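Local coordinates for protein glutathione-specific gamma-glutamylcyclotransferase (Saccharomyces cerevisiae S288c, PDB 5HWI) that cleaves glutathione specifically, releasing 5-oxo-L-proline and the dipeptide cysteinylglycine, so that the tripeptide can be used by the yeast cell, at residues H127-R132 / S151-L156. The protein carries 4 engineered substitutions. Residues are numbered along the deposited sequence; the frame is centred on the assembly and turned at random.
Sequences HLETNR and SGKRVL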
ATOM      1  N   HIS A 127      -5.510  -8.996   8.061  1.00 22.62           N
ATOM      2  CA  HIS A 127      -5.208  -9.810   9.226  1.00 26.81           C
ATOM      3  C   HIS A 127      -4.360  -8.960  10.162  1.00 26.36           C
ATOM      4  O   HIS A 127      -3.361  -8.374   9.734  1.00 26.13           O
ATOM      5  CB  HIS A 127      -4.438 -11.079   8.870  1.00 30.33           C
ATOM      6  CG  HIS A 127      -5.174 -12.017   7.978  1.00 32.30           C
ATOM      7  ND1 HIS A 127      -4.942 -13.374   7.991  1.00 37.29           N
ATOM      8  CD2 HIS A 127      -6.085 -11.797   7.001  1.00 37.26           C
ATOM      9  CE1 HIS A 127      -5.718 -13.959   7.094  1.00 37.95           C
ATOM     10  NE2 HIS A 127      -6.416 -13.024   6.471  1.00 36.51           N
ATOM     11  N   LEU A 128      -4.749  -8.878  11.447  1.00 25.59           N
ATOM     12  CA  LEU A 128      -4.012  -7.996  12.338  1.00 24.77           C
ATOM     13  C   LEU A 128      -2.799  -8.686  12.947  1.00 26.59           C
ATOM     14  O   LEU A 128      -2.875  -9.801  13.454  1.00 31.62           O
ATOM     15  CB  LEU A 128      -4.928  -7.490  13.469  1.00 21.84           C
ATOM     16  CG  LEU A 128      -6.116  -6.682  13.003  1.00 23.11           C
ATOM     17  CD1 LEU A 128      -6.958  -6.307  14.248  1.00 23.08           C
ATOM     18  CD2 LEU A 128      -5.728  -5.427  12.245  1.00 23.42           C
ATOM     19  N   GLU A 129      -1.678  -7.984  12.972  1.00 25.68           N
ATOM     20  CA  GLU A 129      -0.524  -8.500  13.709  1.00 31.04           C
ATOM     21  C   GLU A 129      -0.333  -7.615  14.943  1.00 28.98           C
ATOM     22  O   GLU A 129       0.360  -6.589  14.906  1.00 28.95           O
ATOM     23  CB  GLU A 129       0.733  -8.550  12.804  1.00 36.47           C
ATOM     24  CG  GLU A 129       2.003  -8.908  13.564  1.00 51.39           C
ATOM     25  CD  GLU A 129       2.103 -10.383  13.969  1.00 66.58           C
ATOM     26  OE1 GLU A 129       1.122 -11.145  13.821  1.00 69.19           O
ATOM     27  OE2 GLU A 129       3.180 -10.772  14.476  1.00 74.66           O
ATOM     28  N   THR A 130      -0.946  -8.022  16.047  1.00 26.58           N
ATOM     29  CA  THR A 130      -1.004  -7.190  17.238  1.00 29.54           C
ATOM     30  C   THR A 130       0.179  -7.468  18.151  1.00 35.80           C
ATOM     31  O   THR A 130       0.695  -8.594  18.222  1.00 36.98           O
ATOM     32  CB  THR A 130      -2.317  -7.459  18.001  1.00 32.32           C
ATOM     33  OG1 THR A 130      -2.464  -8.880  18.198  1.00 30.93           O
ATOM     34  CG2 THR A 130      -3.512  -6.921  17.200  1.00 29.68           C
ATOM     35  N   ASN A 131       0.568  -6.446  18.911  1.00 28.92           N
ATOM     36  CA  ASN A 131       1.525  -6.673  19.986  1.00 36.09           C
ATOM     37  C   ASN A 131       0.762  -6.731  21.313  1.00 34.80           C
ATOM     38  O   ASN A 131      -0.472  -6.636  21.347  1.00 32.65           O
ATOM     39  CB  ASN A 131       2.631  -5.602  19.970  1.00 35.87           C
ATOM     40  CG  ASN A 131       2.104  -4.184  20.186  1.00 37.09           C
ATOM     41  OD1 ASN A 131       1.222  -3.944  21.001  1.00 35.85           O
ATOM     42  ND2 ASN A 131       2.699  -3.237  19.506  1.00 37.60           N
ATOM     43  N   ARG A 132       1.488  -6.884  22.419  1.00 32.35           N
ATOM     44  CA  ARG A 132       0.820  -7.092  23.711  1.00 38.08           C
ATOM     45  C   ARG A 132       0.096  -5.839  24.179  1.00 35.72           C
ATOM     46  O   ARG A 132      -0.941  -5.934  24.846  1.00 39.21           O
ATOM     47  CB  ARG A 132       1.819  -7.568  24.774  1.00 45.54           C
ATOM     48  CG  ARG A 132       2.290  -9.012  24.591  1.00 50.37           C
ATOM     49  N   SER A 151      -4.344 -18.500   8.906  1.00 52.49           N
ATOM     50  CA  SER A 151      -3.322 -17.696   9.566  1.00 45.79           C
ATOM     51  C   SER A 151      -3.464 -17.658  11.079  1.00 48.27           C
ATOM     52  O   SER A 151      -2.492 -17.323  11.764  1.00 49.13           O
ATOM     53  CB  SER A 151      -3.357 -16.264   9.031  1.00 44.09           C
ATOM     54  OG  SER A 151      -4.381 -15.516   9.682  1.00 38.77           O
ATOM     55  N   GLY A 152      -4.658 -17.936  11.608  1.00 42.22           N
ATOM     56  CA  GLY A 152      -4.918 -17.746  13.018  1.00 46.56           C
ATOM     57  C   GLY A 152      -4.927 -16.312  13.509  1.00 42.60           C
ATOM     58  O   GLY A 152      -4.951 -16.105  14.732  1.00 49.91           O
ATOM     59  N   LYS A 153      -4.918 -15.320  12.621  1.00 35.35           N
ATOM     60  CA  LYS A 153      -4.965 -13.917  13.024  1.00 33.81           C
ATOM     61  C   LYS A 153      -6.394 -13.379  12.996  1.00 33.33           C
ATOM     62  O   LYS A 153      -7.241 -13.837  12.224  1.00 32.56           O
ATOM     63  CB  LYS A 153      -4.124 -13.037  12.109  1.00 32.93           C
ATOM     64  CG  LYS A 153      -2.765 -13.602  11.783  1.00 47.33           C
ATOM     65  CD  LYS A 153      -1.854 -13.547  12.980  1.00 59.02           C
ATOM     66  CE  LYS A 153      -0.392 -13.786  12.574  1.00 65.60           C
ATOM     67  NZ  LYS A 153       0.435 -14.062  13.794  1.00 70.80           N
ATOM     68  N   ARG A 154      -6.627 -12.358  13.811  1.00 30.81           N
ATOM     69  CA  ARG A 154      -7.914 -11.674  13.803  1.00 29.00           C
ATOM     70  C   ARG A 154      -8.086 -10.907  12.490  1.00 30.12           C
ATOM     71  O   ARG A 154      -7.158 -10.242  12.017  1.00 29.35           O
ATOM     72  CB  ARG A 154      -8.019 -10.697  14.976  1.00 25.92           C
ATOM     73  CG  ARG A 154      -7.868 -11.326  16.400  1.00 27.39           C
ATOM     74  CD  ARG A 154      -8.965 -12.316  16.671  1.00 28.85           C
ATOM     75  NE  ARG A 154      -8.827 -12.835  18.033  1.00 32.42           N
ATOM     76  CZ  ARG A 154      -9.754 -13.574  18.626  1.00 33.08           C
ATOM     77  NH1 ARG A 154     -10.904 -13.846  17.989  1.00 33.04           N
ATOM     78  NH2 ARG A 154      -9.555 -14.048  19.865  1.00 36.40           N
ATOM     79  N   VAL A 155      -9.283 -10.996  11.904  1.00 24.60           N
ATOM     80  CA  VAL A 155      -9.572 -10.333  10.628  1.00 24.51           C
ATOM     81  C   VAL A 155     -10.443  -9.103  10.868  1.00 23.52           C
ATOM     82  O   VAL A 155     -11.499  -9.194  11.521  1.00 26.11           O
ATOM     83  CB  VAL A 155     -10.260 -11.303   9.654  1.00 30.05           C
ATOM     84  CG1 VAL A 155     -10.563 -10.601   8.351  1.00 31.04           C
ATOM     85  CG2 VAL A 155      -9.388 -12.562   9.477  1.00 31.67           C
ATOM     86  N   LEU A 156     -10.048  -7.982  10.262  1.00 24.93           N
ATOM     87  CA  LEU A 156     -10.682  -6.680  10.466  1.00 23.06           C
ATOM     88  C   LEU A 156     -11.081  -6.090   9.127  1.00 24.50           C
ATOM     89  O   LEU A 156     -10.267  -6.107   8.197  1.00 25.20           O
ATOM     90  CB  LEU A 156      -9.712  -5.714  11.148  1.00 20.91           C
ATOM     91  CG  LEU A 156     -10.280  -4.320  11.309  1.00 19.65           C
ATOM     92  CD1 LEU A 156     -11.400  -4.366  12.358  1.00 24.70           C
ATOM     93  CD2 LEU A 156      -9.063  -3.386  11.760  1.00 25.93           C
TER
HETATM   94  O   HOH W   1      -4.396 -11.138  15.226  1.00 30.08           O
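Leu128 N donates to Arg154 O at 2.8 Å, nearly straight at 166°. On the same pair a water replaces the return bond, accepting from Arg154 N and donating to Leu128 O (2.7 Å from the water oxygen); Leu128 O and Arg154 N are 4.6 Å apart, too far for a direct bond. His127 and Val155 form an antiparallel non-hydrogen-bonded pair, their side chains on the same face of the sheet. This pairing joins the end of strand 120-128 to the early part of strand 155-162 in the mixed sheet of this gamma-glutamylcyclotransferase (ChaC) family member, after the helical excursion 132-142.

Ser151 OG and His127 ND1 share a bent hydrogen bond (2.8 Å, 133°) at the ring edge, and Ser151 OG also accepts from Lys153 N (3.0 Å), which makes an ST turn. Val155 CG2 lies over one face of the His127 ring, toward the rim, 4.2 Å from His127 CD2. Bent at chi2 (-71°), Lys153 passes Leu128 O and brings its NZ 3.0 Å from Glu129 OE1, a salt bridge that uses the oxygen's syn lone pair. With alanine in place of this lysine, the Glu129 carboxylate is likely to lose its positive mate and turn more freely.

Apolar contact lies on the other face, where Leu128 CD2 meets Leu156 CD2 at 3.9 Å and Leu142 and Leu145 also touch Leu128.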